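Local coordinates for protein BauA (Acinetobacter baumannii, PDB 6HCP) that serves as an outer-membrane, TonB-dependent receptor and transporter that takes up iron as ferric preacinetobactin, at residues 116-121 against 132-137; 122-127 against 289-294; 78-83 against 159-164; 69-74 against 85-90. All blocks are in the same frame, centred on the assembly; numbering follows the deposited sequence.

Interaction 1. Residues 116-121 against 132-137. With EDO (1,2-ethanediol), chain P.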
loop_
_atom_site.group_PDB
_atom_site.type_symbol
_atom_site.label_atom_id
_atom_site.label_comp_id
_atom_site.label_asym_id
_atom_site.label_seq_id
_atom_site.Cartn_x
_atom_site.Cartn_y
_atom_site.Cartn_z
ATOM N N MET A 116 -1.023 -25.799 27.031
ATOM C CA MET A 116 -2.369 -25.224 27.100
ATOM C C MET A 116 -3.329 -26.254 27.700
ATOM O O MET A 116 -3.161 -27.452 27.475
ATOM C CB MET A 116 -2.878 -24.840 25.706
ATOM C CG MET A 116 -1.968 -23.852 25.006
ATOM S SD MET A 116 -2.817 -23.274 23.496
ATOM C CE MET A 116 -2.886 -24.773 22.535
ATOM N N SER A 117 -4.364 -25.767 28.381
ATOM C CA SER A 117 -5.413 -26.626 28.859
ATOM C C SER A 117 -6.676 -26.455 28.012
ATOM O O SER A 117 -6.860 -25.424 27.351
ATOM C CB SER A 117 -5.672 -26.406 30.320
ATOM O OG SER A 117 -5.960 -25.050 30.623
ATOM N N MET A 118 -7.500 -27.515 27.989
ATOM C CA MET A 118 -8.815 -27.496 27.363
ATOM C C MET A 118 -9.874 -27.787 28.430
ATOM O O MET A 118 -9.794 -28.813 29.083
ATOM C CB MET A 118 -8.941 -28.514 26.234
ATOM C CG MET A 118 -10.309 -28.426 25.527
ATOM S SD MET A 118 -10.500 -29.650 24.217
ATOM C CE MET A 118 -9.233 -29.137 23.071
ATOM N N ASN A 119 -10.713 -26.790 28.731
ATOM C CA ASN A 119 -11.681 -26.887 29.810
ATOM C C ASN A 119 -10.969 -27.332 31.098
ATOM O O ASN A 119 -11.497 -28.156 31.870
ATOM C CB ASN A 119 -12.799 -27.863 29.435
ATOM C CG ASN A 119 -13.556 -27.435 28.192
ATOM O OD1 ASN A 119 -13.882 -26.258 28.041
ATOM N ND2 ASN A 119 -13.863 -28.381 27.323
ATOM N N GLY A 120 -9.755 -26.816 31.311
ATOM C CA GLY A 120 -9.013 -27.016 32.559
ATOM C C GLY A 120 -8.097 -28.237 32.543
ATOM O O GLY A 120 -7.349 -28.437 33.503
ATOM N N LEU A 121 -8.168 -29.065 31.497
ATOM C CA LEU A 121 -7.413 -30.325 31.403
ATOM C C LEU A 121 -6.220 -30.179 30.447
ATOM O O LEU A 121 -6.398 -29.804 29.284
ATOM C CB LEU A 121 -8.351 -31.434 30.908
ATOM C CG LEU A 121 -7.823 -32.864 31.025
ATOM C CD1 LEU A 121 -7.616 -33.262 32.488
ATOM C CD2 LEU A 121 -8.757 -33.853 30.342
ATOM N N PRO A 132 -8.518 -21.544 16.298
ATOM C CA PRO A 132 -9.440 -21.355 17.417
ATOM C C PRO A 132 -10.956 -21.478 17.172
ATOM O O PRO A 132 -11.740 -21.090 18.062
ATOM C CB PRO A 132 -9.145 -19.914 17.848
ATOM C CG PRO A 132 -8.708 -19.224 16.578
ATOM C CD PRO A 132 -7.962 -20.276 15.792
ATOM N N GLU A 133 -11.360 -22.140 16.085
ATOM C CA GLU A 133 -12.791 -22.162 15.691
ATOM C C GLU A 133 -13.655 -22.923 16.705
ATOM O O GLU A 133 -14.855 -22.718 16.751
ATOM C CB GLU A 133 -12.967 -22.788 14.311
ATOM C CG GLU A 133 -12.597 -21.838 13.187
ATOM C CD GLU A 133 -11.115 -21.802 12.867
ATOM O OE1 GLU A 133 -10.330 -22.549 13.527
ATOM O OE2 GLU A 133 -10.747 -21.107 11.896
ATOM N N MET A 134 -13.071 -23.828 17.484
ATOM C CA MET A 134 -13.907 -24.667 18.357
ATOM C C MET A 134 -14.041 -24.080 19.763
ATOM O O MET A 134 -14.666 -24.707 20.628
ATOM C CB MET A 134 -13.387 -26.107 18.421
ATOM C CG MET A 134 -12.005 -26.264 19.011
ATOM S SD MET A 134 -11.478 -28.012 19.034
ATOM C CE MET A 134 -12.332 -28.604 20.482
ATOM N N PHE A 135 -13.567 -22.846 19.989
ATOM C CA PHE A 135 -13.562 -22.324 21.356
ATOM C C PHE A 135 -14.526 -21.157 21.532
ATOM O O PHE A 135 -14.535 -20.200 20.741
ATOM C CB PHE A 135 -12.133 -21.981 21.786
ATOM C CG PHE A 135 -11.192 -23.144 21.627
ATOM C CD1 PHE A 135 -11.323 -24.271 22.428
ATOM C CD2 PHE A 135 -10.202 -23.137 20.652
ATOM C CE1 PHE A 135 -10.529 -25.387 22.213
ATOM C CE2 PHE A 135 -9.391 -24.243 20.459
ATOM C CZ PHE A 135 -9.571 -25.375 21.220
ATOM N N GLY A 136 -15.216 -21.177 22.676
ATOM C CA GLY A 136 -16.058 -20.087 23.138
ATOM C C GLY A 136 -15.268 -19.011 23.864
ATOM O O GLY A 136 -15.663 -17.843 23.887
ATOM N N ARG A 137 -14.185 -19.420 24.543
ATOM C CA ARG A 137 -13.347 -18.496 25.292
ATOM C C ARG A 137 -11.888 -18.934 25.144
ATOM O O ARG A 137 -11.584 -20.108 25.032
ATOM C CB ARG A 137 -13.680 -18.447 26.785
ATOM C CG ARG A 137 -15.136 -18.149 27.110
ATOM C CD ARG A 137 -15.460 -16.673 26.944
ATOM N NE ARG A 137 -16.830 -16.398 27.341
ATOM C CZ ARG A 137 -17.875 -16.278 26.517
ATOM N NH1 ARG A 137 -17.766 -16.491 25.211
ATOM N NH2 ARG A 137 -19.042 -15.944 27.037
HETATM C C1 EDO P . -10.477 -29.361 35.342
HETATM O O1 EDO P . -11.241 -29.705 36.501
HETATM C C2 EDO P . -10.378 -30.555 34.412
HETATM O O2 EDO P . -11.395 -30.444 33.413
#

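Interaction 2. Residues 122-127 against 289-294. With EDO (1,2-ethanediol), chain V; EDO (1,2-ethanediol), chain G.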
loop_
_atom_site.group_PDB
_atom_site.type_symbol
_atom_site.label_atom_id
_atom_site.label_comp_id
_atom_site.label_asym_id
_atom_site.label_seq_id
_atom_site.Cartn_x
_atom_site.Cartn_y
_atom_site.Cartn_z
ATOM N N PHE A 122 -5.044 -30.617 30.900
ATOM C CA PHE A 122 -3.815 -30.545 30.118
ATOM C C PHE A 122 -3.645 -31.832 29.290
ATOM O O PHE A 122 -4.292 -32.849 29.556
ATOM C CB PHE A 122 -2.653 -30.252 31.068
ATOM C CG PHE A 122 -2.760 -28.924 31.769
ATOM C CD1 PHE A 122 -3.459 -28.795 32.961
ATOM C CD2 PHE A 122 -2.236 -27.778 31.194
ATOM C CE1 PHE A 122 -3.627 -27.560 33.567
ATOM C CE2 PHE A 122 -2.398 -26.541 31.806
ATOM C CZ PHE A 122 -3.058 -26.436 33.008
ATOM N N GLY A 123 -2.871 -31.736 28.208
ATOM C CA GLY A 123 -2.527 -32.871 27.366
ATOM C C GLY A 123 -3.556 -33.216 26.290
ATOM O O GLY A 123 -3.485 -34.329 25.713
ATOM N N ILE A 124 -4.493 -32.300 25.991
ATOM C CA ILE A 124 -5.587 -32.564 25.030
ATOM C C ILE A 124 -5.425 -31.742 23.735
ATOM O O ILE A 124 -5.822 -32.186 22.640
ATOM C CB ILE A 124 -6.955 -32.276 25.671
ATOM C CG1 ILE A 124 -7.093 -32.941 27.042
ATOM C CG2 ILE A 124 -8.081 -32.661 24.730
ATOM C CD1 ILE A 124 -6.866 -34.435 26.988
ATOM N N THR A 125 -4.993 -30.493 23.893
ATOM C CA THR A 125 -4.921 -29.494 22.811
ATOM C C THR A 125 -3.881 -29.874 21.768
ATOM O O THR A 125 -2.940 -30.631 22.025
ATOM C CB THR A 125 -4.627 -28.103 23.397
ATOM O OG1 THR A 125 -3.553 -28.222 24.328
ATOM C CG2 THR A 125 -5.821 -27.484 24.084
ATOM N N PRO A 126 -3.964 -29.301 20.547
ATOM C CA PRO A 126 -2.945 -29.542 19.529
ATOM C C PRO A 126 -1.539 -29.183 20.025
ATOM O O PRO A 126 -1.385 -28.255 20.802
ATOM C CB PRO A 126 -3.411 -28.652 18.367
ATOM C CG PRO A 126 -4.904 -28.605 18.547
ATOM C CD PRO A 126 -5.095 -28.505 20.044
ATOM N N PHE A 127 -0.547 -29.946 19.578
ATOM C CA PHE A 127 0.793 -29.912 20.168
ATOM C C PHE A 127 1.493 -28.564 19.925
ATOM O O PHE A 127 2.102 -28.029 20.824
ATOM C CB PHE A 127 1.629 -31.044 19.583
ATOM C CG PHE A 127 2.829 -31.439 20.403
ATOM C CD1 PHE A 127 2.687 -32.219 21.540
ATOM C CD2 PHE A 127 4.113 -31.106 19.997
ATOM C CE1 PHE A 127 3.807 -32.676 22.227
ATOM C CE2 PHE A 127 5.225 -31.530 20.705
ATOM C CZ PHE A 127 5.070 -32.310 21.833
ATOM N N GLY A 289 -7.985 -35.278 19.622
ATOM C CA GLY A 289 -8.192 -35.265 21.075
ATOM C C GLY A 289 -9.631 -35.537 21.455
ATOM O O GLY A 289 -10.547 -35.236 20.712
ATOM N N ALA A 290 -9.836 -35.937 22.711
ATOM C CA ALA A 290 -11.172 -36.169 23.245
ATOM C C ALA A 290 -11.094 -36.122 24.767
ATOM O O ALA A 290 -10.061 -36.486 25.349
ATOM C CB ALA A 290 -11.708 -37.498 22.766
ATOM N N MET A 291 -12.101 -35.509 25.383
ATOM C CA MET A 291 -12.160 -35.459 26.833
ATOM C C MET A 291 -13.608 -35.518 27.314
ATOM O O MET A 291 -14.545 -35.220 26.575
ATOM C CB MET A 291 -11.510 -34.199 27.394
ATOM C CG MET A 291 -12.146 -32.915 26.914
ATOM S SD MET A 291 -11.294 -31.481 27.622
ATOM C CE MET A 291 -11.739 -31.584 29.353
ATOM N N ILE A 292 -13.758 -35.981 28.555
ATOM C CA ILE A 292 -15.043 -36.027 29.207
ATOM C C ILE A 292 -14.877 -35.484 30.613
ATOM O O ILE A 292 -13.880 -35.771 31.296
ATOM C CB ILE A 292 -15.623 -37.455 29.211
ATOM C CG1 ILE A 292 -17.006 -37.488 29.870
ATOM C CG2 ILE A 292 -14.663 -38.428 29.871
ATOM C CD1 ILE A 292 -17.755 -38.774 29.608
ATOM N N ARG A 293 -15.863 -34.696 31.019
ATOM C CA ARG A 293 -15.944 -34.129 32.329
ATOM C C ARG A 293 -17.314 -34.465 32.919
ATOM O O ARG A 293 -18.332 -34.320 32.255
ATOM C CB ARG A 293 -15.811 -32.604 32.294
ATOM C CG ARG A 293 -14.453 -32.088 31.840
ATOM C CD ARG A 293 -14.417 -30.568 31.775
ATOM N NE ARG A 293 -15.260 -30.008 30.724
ATOM C CZ ARG A 293 -16.024 -28.925 30.883
ATOM N NH1 ARG A 293 -16.074 -28.320 32.059
ATOM N NH2 ARG A 293 -16.692 -28.424 29.860
ATOM N N GLY A 294 -17.310 -34.903 34.175
ATOM C CA GLY A 294 -18.543 -35.196 34.918
ATOM C C GLY A 294 -18.540 -34.477 36.245
ATOM O O GLY A 294 -17.487 -34.277 36.835
HETATM C C1 EDO V . -14.390 -29.334 36.462
HETATM O O1 EDO V . -15.672 -29.396 37.092
HETATM C C2 EDO V . -14.529 -30.021 35.116
HETATM O O2 EDO V . -15.935 -30.133 34.849
HETATM C C1 EDO G . -4.285 -33.069 34.059
HETATM O O1 EDO G . -4.638 -31.752 33.572
HETATM C C2 EDO G . -2.929 -33.507 33.525
HETATM O O2 EDO G . -1.859 -32.856 34.233
#

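Interaction 3. Residues 78-83 against 159-164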
loop_
_atom_site.group_PDB
_atom_site.type_symbol
_atom_site.label_atom_id
_atom_site.label_comp_id
_atom_site.label_asym_id
_atom_site.label_seq_id
_atom_site.Cartn_x
_atom_site.Cartn_y
_atom_site.Cartn_z
ATOM N N LYS A 78 -6.160 -16.895 13.260
ATOM C CA LYS A 78 -5.844 -18.162 12.632
ATOM C C LYS A 78 -5.166 -19.110 13.640
ATOM O O LYS A 78 -4.968 -20.284 13.356
ATOM C CB LYS A 78 -4.931 -17.902 11.435
ATOM C CG LYS A 78 -5.500 -16.982 10.353
ATOM C CD LYS A 78 -6.429 -17.692 9.377
ATOM C CE LYS A 78 -7.016 -16.795 8.293
ATOM N NZ LYS A 78 -8.012 -15.847 8.848
ATOM N N ASP A 79 -4.718 -18.566 14.777
ATOM C CA ASP A 79 -4.063 -19.358 15.813
ATOM C C ASP A 79 -4.202 -18.624 17.147
ATOM O O ASP A 79 -4.829 -17.575 17.219
ATOM C CB ASP A 79 -2.612 -19.676 15.434
ATOM C CG ASP A 79 -1.681 -18.476 15.347
ATOM O OD1 ASP A 79 -1.998 -17.444 15.951
ATOM O OD2 ASP A 79 -0.669 -18.573 14.617
ATOM N N ILE A 80 -3.755 -19.261 18.236
ATOM C CA ILE A 80 -4.004 -18.735 19.557
ATOM C C ILE A 80 -3.206 -17.444 19.771
ATOM O O ILE A 80 -3.692 -16.514 20.402
ATOM C CB ILE A 80 -3.695 -19.791 20.634
ATOM C CG1 ILE A 80 -4.629 -20.996 20.493
ATOM C CG2 ILE A 80 -3.792 -19.155 22.005
ATOM C CD1 ILE A 80 -6.105 -20.635 20.495
ATOM N N THR A 81 -2.014 -17.372 19.165
ATOM C CA THR A 81 -1.155 -16.173 19.275
ATOM C C THR A 81 -1.922 -14.926 18.813
ATOM O O THR A 81 -1.841 -13.867 19.426
ATOM C CB THR A 81 0.127 -16.331 18.445
ATOM O OG1 THR A 81 0.835 -17.475 18.928
ATOM C CG2 THR A 81 1.015 -15.110 18.531
ATOM N N GLU A 82 -2.648 -15.068 17.701
ATOM C CA GLU A 82 -3.385 -13.957 17.075
ATOM C C GLU A 82 -4.567 -13.532 17.945
ATOM O O GLU A 82 -5.104 -12.449 17.742
ATOM C CB GLU A 82 -3.861 -14.359 15.678
ATOM C CG GLU A 82 -2.715 -14.424 14.692
ATOM C CD GLU A 82 -3.080 -14.763 13.257
ATOM O OE1 GLU A 82 -4.279 -14.749 12.914
ATOM O OE2 GLU A 82 -2.148 -14.993 12.481
ATOM N N VAL A 83 -4.948 -14.362 18.928
ATOM C CA VAL A 83 -5.913 -13.958 19.918
ATOM C C VAL A 83 -5.221 -13.254 21.088
ATOM O O VAL A 83 -5.680 -12.212 21.547
ATOM C CB VAL A 83 -6.747 -15.154 20.421
ATOM C CG1 VAL A 83 -7.784 -14.697 21.421
ATOM C CG2 VAL A 83 -7.407 -15.917 19.282
ATOM N N GLY A 159 2.811 -18.566 31.929
ATOM C CA GLY A 159 1.371 -18.397 32.201
ATOM C C GLY A 159 0.588 -19.591 31.696
ATOM O O GLY A 159 1.122 -20.444 31.021
ATOM N N THR A 160 -0.717 -19.584 31.937
ATOM C CA THR A 160 -1.556 -20.674 31.475
ATOM C C THR A 160 -2.625 -20.113 30.528
ATOM O O THR A 160 -3.338 -19.164 30.866
ATOM C CB THR A 160 -2.173 -21.458 32.637
ATOM O OG1 THR A 160 -1.108 -21.966 33.452
ATOM C CG2 THR A 160 -3.056 -22.593 32.154
ATOM N N VAL A 161 -2.729 -20.755 29.372
ATOM C CA VAL A 161 -3.743 -20.494 28.388
ATOM C C VAL A 161 -4.759 -21.633 28.469
ATOM O O VAL A 161 -4.389 -22.796 28.281
ATOM C CB VAL A 161 -3.131 -20.416 26.982
ATOM C CG1 VAL A 161 -4.201 -20.175 25.928
ATOM C CG2 VAL A 161 -2.039 -19.359 26.920
ATOM N N ASN A 162 -6.014 -21.276 28.755
ATOM C CA ASN A 162 -7.088 -22.246 28.918
ATOM C C ASN A 162 -8.132 -22.007 27.819
ATOM O O ASN A 162 -8.654 -20.890 27.690
ATOM C CB ASN A 162 -7.719 -22.150 30.310
ATOM C CG ASN A 162 -8.807 -23.181 30.538
ATOM O OD1 ASN A 162 -8.619 -24.361 30.221
ATOM N ND2 ASN A 162 -9.985 -22.730 30.976
ATOM N N LEU A 163 -8.378 -23.044 27.017
ATOM C CA LEU A 163 -9.292 -22.955 25.896
ATOM C C LEU A 163 -10.611 -23.623 26.288
ATOM O O LEU A 163 -10.626 -24.799 26.716
ATOM C CB LEU A 163 -8.682 -23.644 24.675
ATOM C CG LEU A 163 -7.257 -23.208 24.321
ATOM C CD1 LEU A 163 -6.774 -23.915 23.070
ATOM C CD2 LEU A 163 -7.165 -21.704 24.134
ATOM N N VAL A 164 -11.678 -22.825 26.263
ATOM C CA VAL A 164 -13.005 -23.260 26.679
ATOM C C VAL A 164 -13.799 -23.589 25.414
ATOM O O VAL A 164 -13.936 -22.743 24.525
ATOM C CB VAL A 164 -13.697 -22.170 27.511
ATOM C CG1 VAL A 164 -15.124 -22.555 27.891
ATOM C CG2 VAL A 164 -12.888 -21.798 28.739
#

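Interaction 4. Residues 69-74 against 85-90. With EDO (1,2-ethanediol), chain K.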
loop_
_atom_site.group_PDB
_atom_site.type_symbol
_atom_site.label_atom_id
_atom_site.label_comp_id
_atom_site.label_asym_id
_atom_site.label_seq_id
_atom_site.Cartn_x
_atom_site.Cartn_y
_atom_site.Cartn_z
ATOM N N ASP A 69 -15.316 -15.723 21.681
ATOM C CA ASP A 69 -15.338 -16.170 20.319
ATOM C C ASP A 69 -15.681 -15.004 19.372
ATOM O O ASP A 69 -15.253 -15.028 18.236
ATOM C CB ASP A 69 -16.258 -17.380 20.120
ATOM C CG ASP A 69 -17.701 -17.228 20.595
ATOM O OD1 ASP A 69 -17.993 -16.346 21.420
ATOM O OD2 ASP A 69 -18.520 -17.993 20.110
ATOM N N LYS A 70 -16.430 -14.007 19.842
ATOM C CA LYS A 70 -16.724 -12.824 19.016
ATOM C C LYS A 70 -15.410 -12.081 18.704
ATOM O O LYS A 70 -15.148 -11.701 17.560
ATOM C CB LYS A 70 -17.749 -11.916 19.704
ATOM C CG LYS A 70 -18.069 -10.603 18.968
ATOM C CD LYS A 70 -18.417 -10.800 17.500
ATOM C CE LYS A 70 -19.190 -9.652 16.871
ATOM N NZ LYS A 70 -18.465 -8.361 16.983
ATOM N N TYR A 71 -14.544 -11.925 19.716
ATOM C CA TYR A 71 -13.214 -11.303 19.505
ATOM C C TYR A 71 -12.380 -12.116 18.514
ATOM O O TYR A 71 -11.801 -11.577 17.575
ATOM C CB TYR A 71 -12.463 -11.130 20.824
ATOM C CG TYR A 71 -11.145 -10.413 20.690
ATOM C CD1 TYR A 71 -11.091 -9.087 20.296
ATOM C CD2 TYR A 71 -9.947 -11.078 20.895
ATOM C CE1 TYR A 71 -9.887 -8.406 20.215
ATOM C CE2 TYR A 71 -8.736 -10.415 20.824
ATOM C CZ TYR A 71 -8.703 -9.073 20.480
ATOM O OH TYR A 71 -7.504 -8.416 20.387
ATOM N N ILE A 72 -12.410 -13.441 18.659
ATOM C CA ILE A 72 -11.666 -14.306 17.802
ATOM C C ILE A 72 -12.089 -14.082 16.340
ATOM O O ILE A 72 -11.238 -14.033 15.432
ATOM C CB ILE A 72 -11.816 -15.769 18.250
ATOM C CG1 ILE A 72 -11.238 -15.985 19.655
ATOM C CG2 ILE A 72 -11.199 -16.705 17.241
ATOM C CD1 ILE A 72 -11.588 -17.331 20.233
ATOM N N GLU A 73 -13.404 -14.055 16.084
ATOM C CA GLU A 73 -13.873 -13.885 14.706
ATOM C C GLU A 73 -13.564 -12.450 14.242
ATOM O O GLU A 73 -13.255 -12.237 13.072
ATOM C CB GLU A 73 -15.364 -14.213 14.569
ATOM C CG GLU A 73 -15.691 -15.701 14.668
ATOM C CD GLU A 73 -15.286 -16.622 13.525
ATOM O OE1 GLU A 73 -15.162 -17.850 13.806
ATOM O OE2 GLU A 73 -15.133 -16.145 12.349
ATOM N N ASP A 74 -13.638 -11.478 15.154
ATOM C CA ASP A 74 -13.368 -10.079 14.794
ATOM C C ASP A 74 -11.911 -9.884 14.339
ATOM O O ASP A 74 -11.640 -9.072 13.449
ATOM C CB ASP A 74 -13.721 -9.131 15.930
ATOM C CG ASP A 74 -15.222 -8.911 16.090
ATOM O OD1 ASP A 74 -15.976 -9.262 15.153
ATOM O OD2 ASP A 74 -15.622 -8.415 17.153
ATOM N N ALA A 85 -1.960 -12.301 21.890
ATOM C CA ALA A 85 -0.811 -11.397 21.842
ATOM C C ALA A 85 -1.198 -10.016 21.296
ATOM O O ALA A 85 -0.427 -9.084 21.406
ATOM C CB ALA A 85 0.309 -11.991 21.019
ATOM N N ALA A 86 -2.346 -9.903 20.635
ATOM C CA ALA A 86 -2.610 -8.689 19.834
ATOM C C ALA A 86 -2.617 -7.440 20.736
ATOM O O ALA A 86 -2.035 -6.431 20.394
ATOM C CB ALA A 86 -3.900 -8.847 19.067
ATOM N N THR A 87 -3.274 -7.511 21.894
ATOM C CA THR A 87 -3.445 -6.341 22.745
ATOM C C THR A 87 -2.767 -6.477 24.112
ATOM O O THR A 87 -2.897 -5.582 24.942
ATOM C CB THR A 87 -4.936 -6.018 22.935
ATOM O OG1 THR A 87 -5.636 -7.147 23.475
ATOM C CG2 THR A 87 -5.551 -5.600 21.619
ATOM N N ASP A 88 -2.174 -7.638 24.414
ATOM C CA ASP A 88 -1.702 -7.889 25.782
ATOM C C ASP A 88 -0.216 -7.571 25.869
ATOM O O ASP A 88 0.620 -8.264 25.291
ATOM C CB ASP A 88 -1.971 -9.336 26.191
ATOM C CG ASP A 88 -1.713 -9.625 27.662
ATOM O OD1 ASP A 88 -0.901 -8.896 28.283
ATOM O OD2 ASP A 88 -2.281 -10.617 28.143
ATOM N N PRO A 89 0.169 -6.481 26.554
ATOM C CA PRO A 89 1.576 -6.079 26.608
ATOM C C PRO A 89 2.469 -7.002 27.451
ATOM O O PRO A 89 3.688 -6.834 27.454
ATOM C CB PRO A 89 1.508 -4.700 27.281
ATOM C CG PRO A 89 0.289 -4.795 28.184
ATOM C CD PRO A 89 -0.688 -5.677 27.435
ATOM N N SER A 90 1.867 -7.972 28.143
ATOM C CA SER A 90 2.648 -8.953 28.885
ATOM C C SER A 90 2.872 -10.223 28.060
ATOM O O SER A 90 3.440 -11.200 28.565
ATOM C CB SER A 90 1.981 -9.259 30.216
ATOM O OG SER A 90 2.111 -8.141 31.082
HETATM C C1 EDO K . -12.903 -6.946 11.327
HETATM O O1 EDO K . -13.594 -7.516 12.498
HETATM C C2 EDO K . -12.430 -5.530 11.709
HETATM O O2 EDO K . -11.429 -5.591 12.748
HETATM O O HOH W 1 -5.530 -9.524 22.125
#

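Interaction 1. Residues 116-121 against 132-137
Two methionines meet the ring of Phe135, one over a face and one at the edge. Met134 CG lies over one face, 3.4 Å above the ring plane and displaced toward the rim, whereas Met118 meets the edge, near the plane, with CE 4.1 Å from Phe135 CE1. The contact belongs to the core of the plug domain of this TonB-dependent receptor, where strands 117-118 and 135-142 both border strand 159-165, one along each of its sides. Met118 runs out straight from its backbone (chi1 -177°) and bends only at its last torsion, which delivers CE against the ring edge and the Met134 methyl. The two methyls lie 4.1 Å apart, Met118 CE to Met134 CE, the two chains crossing at about a right angle. All three side chains are buried, and no hydrogen bond joins the segments, so the contact is wholly apolar. Met118 further reaches Tyr245 and Met291 of the barrel wall, which places this cluster at the boundary between plug and barrel. The chain reverses just beyond Met118 in a type I' turn closed by Met118 N to Leu121 O and Leu121 N to Met118 O, both 2.9 Å, making a tight two-residue hairpin. At its tip a 1,2-ethanediol, probably from the crystallisation liquor, donates to Asn119 O. Beyond Phe135, Gly136 and Arg137 form a classic beta bulge opposite Val164; here Arg137 NH1 folds back on Gly136 O at 2.8 Å, with the acceptor close to the guanidinium plane but the donor lifted 43° from the carbonyl plane.

Interaction 2. Residues 122-127 against 289-294
Ile124, in a loop of the plug, comes closest to the barrel strand 282-297 at Gly289, with 5.5 Å between their CA atoms; the two backbones touch where Ile124 O faces Gly289 CA at 4.2 Å. With no side chain on Gly289, the loop carbonyl can lie directly against the strand. Ile124 supplies the side-chain part of the contact through two branches. CG1 stands anti to the carbonyl carbon (chi1 -49°) and carries CD1 to within 4.1 Å of Ala290 O, while CG2 approaches Met291 SD at 4.5 Å. Met291 points inward from the barrel wall toward the loop, and Ala290 points away from it, in keeping with successive residues of a transmembrane strand facing opposite sides. No hydrogen bond passes between the segments themselves. The loop is instead held by barrel side chains that reach its main chain: Tyr245 OH pairs with Ile124 O, and Ser311 OG with Gly123 O. Two 1,2-ethanediol molecules, probably from the crystallisation liquor, sit further along, at Phe122 and Arg293. One accepts from Phe122 N through O1 at 2.9 Å, a nearly straight bond of 171°. The other takes a weak bond from Arg293 NH1, 3.3 Å from its O2, while the guanidinium group also makes a cation-pi contact with Phe241. This part of the plug-barrel boundary thus combines apolar contact of Ile124 with wall hydroxyls bonded to loop carbonyls, so the main-chain oxygens of Gly123 and Ile124 have polar partners although no bond joins the two segments.

Interaction 3. Residues 78-83 against 159-164
Ile80 presents two separate methyl groups to strand 159-165, and each finds its own partner. Its CD1 meets Leu163 CD2 at 3.9 Å, the two side chains reaching toward each other tip to tip, while its CG2 passes Val161 CG1 at 4.1 Å as the two side chains slide past each other in opposite directions. The conformation of Ile80 sets up this division of work: CG2 stands anti to the backbone N, CG1 stands beside it, and the further turn at chi2 (-54°) swings CD1 toward the leucine. Val161 offers the methyl that lies anti to its own backbone N (chi1 179°). Being two residues apart on the strand, Val161 and Leu163 project from the same face toward Ile80, and all three are buried. No polar bond crosses between the segments. The chain around Ile80 is held in shape locally. Asp79 OD1 accepts from Glu82 N at 3.0 Å, nearly in line with its C-O bond, a capping bond in the turn that leads into helix 81-84. Glu82 answers by folding back, its OE1 taking Lys78 N at 2.9 Å from well above the carboxylate plane (53°). On the other face of the strand Asn162 OD1 pairs with Ser117 OG and Gly120 N, tying it to the hairpin beside it. The turn leading into helix 81-84 thus packs, through Ile80, against one face of the five-stranded plug sheet, at a strand flanked by 135-142 and 117-118, with Phe135 and Val138 continuing the apolar layer around Leu163.

Interaction 4. Residues 69-74 against 85-90
One water is held between Tyr71 OH, 2.9 Å away, and Thr87 OG1, 2.7 Å away, and it makes the polar link between helix 69-75 and the loop that follows helix 81-84. The two side chains approach from opposite directions, yet their hydroxyls do not bond directly. Instead Tyr71 OH rests against methyl groups, 3.6 Å from Thr87 CG2 and 3.9 Å from Ala86 CB. Tyr71 extends from the helix with CG anti to the backbone N (chi1 -176°), which projects the ring across to the loop and leaves its hydroxyl as the part that touches. Thr87 turns OG1 to the water and CG2 to the phenol oxygen, so that both of its branches serve the contact. Each segment is also braced internally. Along the helix, Lys70 NZ forms a salt bridge at 2.8 Å on the syn lone pair of Asp74 OD2, and Asp74 has a second charged partner in Arg670 of the barrel, which would favour its ionised form. Asp74 O accepts at 2.7 Å from O1 of a 1,2-ethanediol, probably from the crystallisation liquor. In the loop, Asp88 OD1 takes Ser90 N at 2.9 Å, closing an Asx turn, and Lys142 adds a salt bridge to the same carboxylate. Met578 of barrel strand 575-590 touches both Tyr71 and Thr87, so the bridge lies against the inner wall, while on another side of helix 69-75 Ile72 packs on Val138 of strand 135-142 and thereby joins the helix to the plug sheet.

How the interactions relate
Interactions 1, 3 and 4 lie within the plug, while interaction 2 joins the plug to the barrel. Interactions 1 and 3, with centres 8 Å apart, meet in one sheet, where strands 117-118 and 135-142 of interaction 1 flank strand 159-165 of interaction 3: Gly136 N lies 2.7 Å from Val164 O. Interactions 1 and 2, 9 Å apart, adjoin at the hairpin, where Met118 O is 3.4 Å from Met291 SD. Interaction 4 is 9 Å from interaction 3 and touches it through the two successive short helices, Val83 CG2 to Ile72 CG1 at 3.8 Å. Interactions 2 and 4, about 23 Å apart between centres, do not touch.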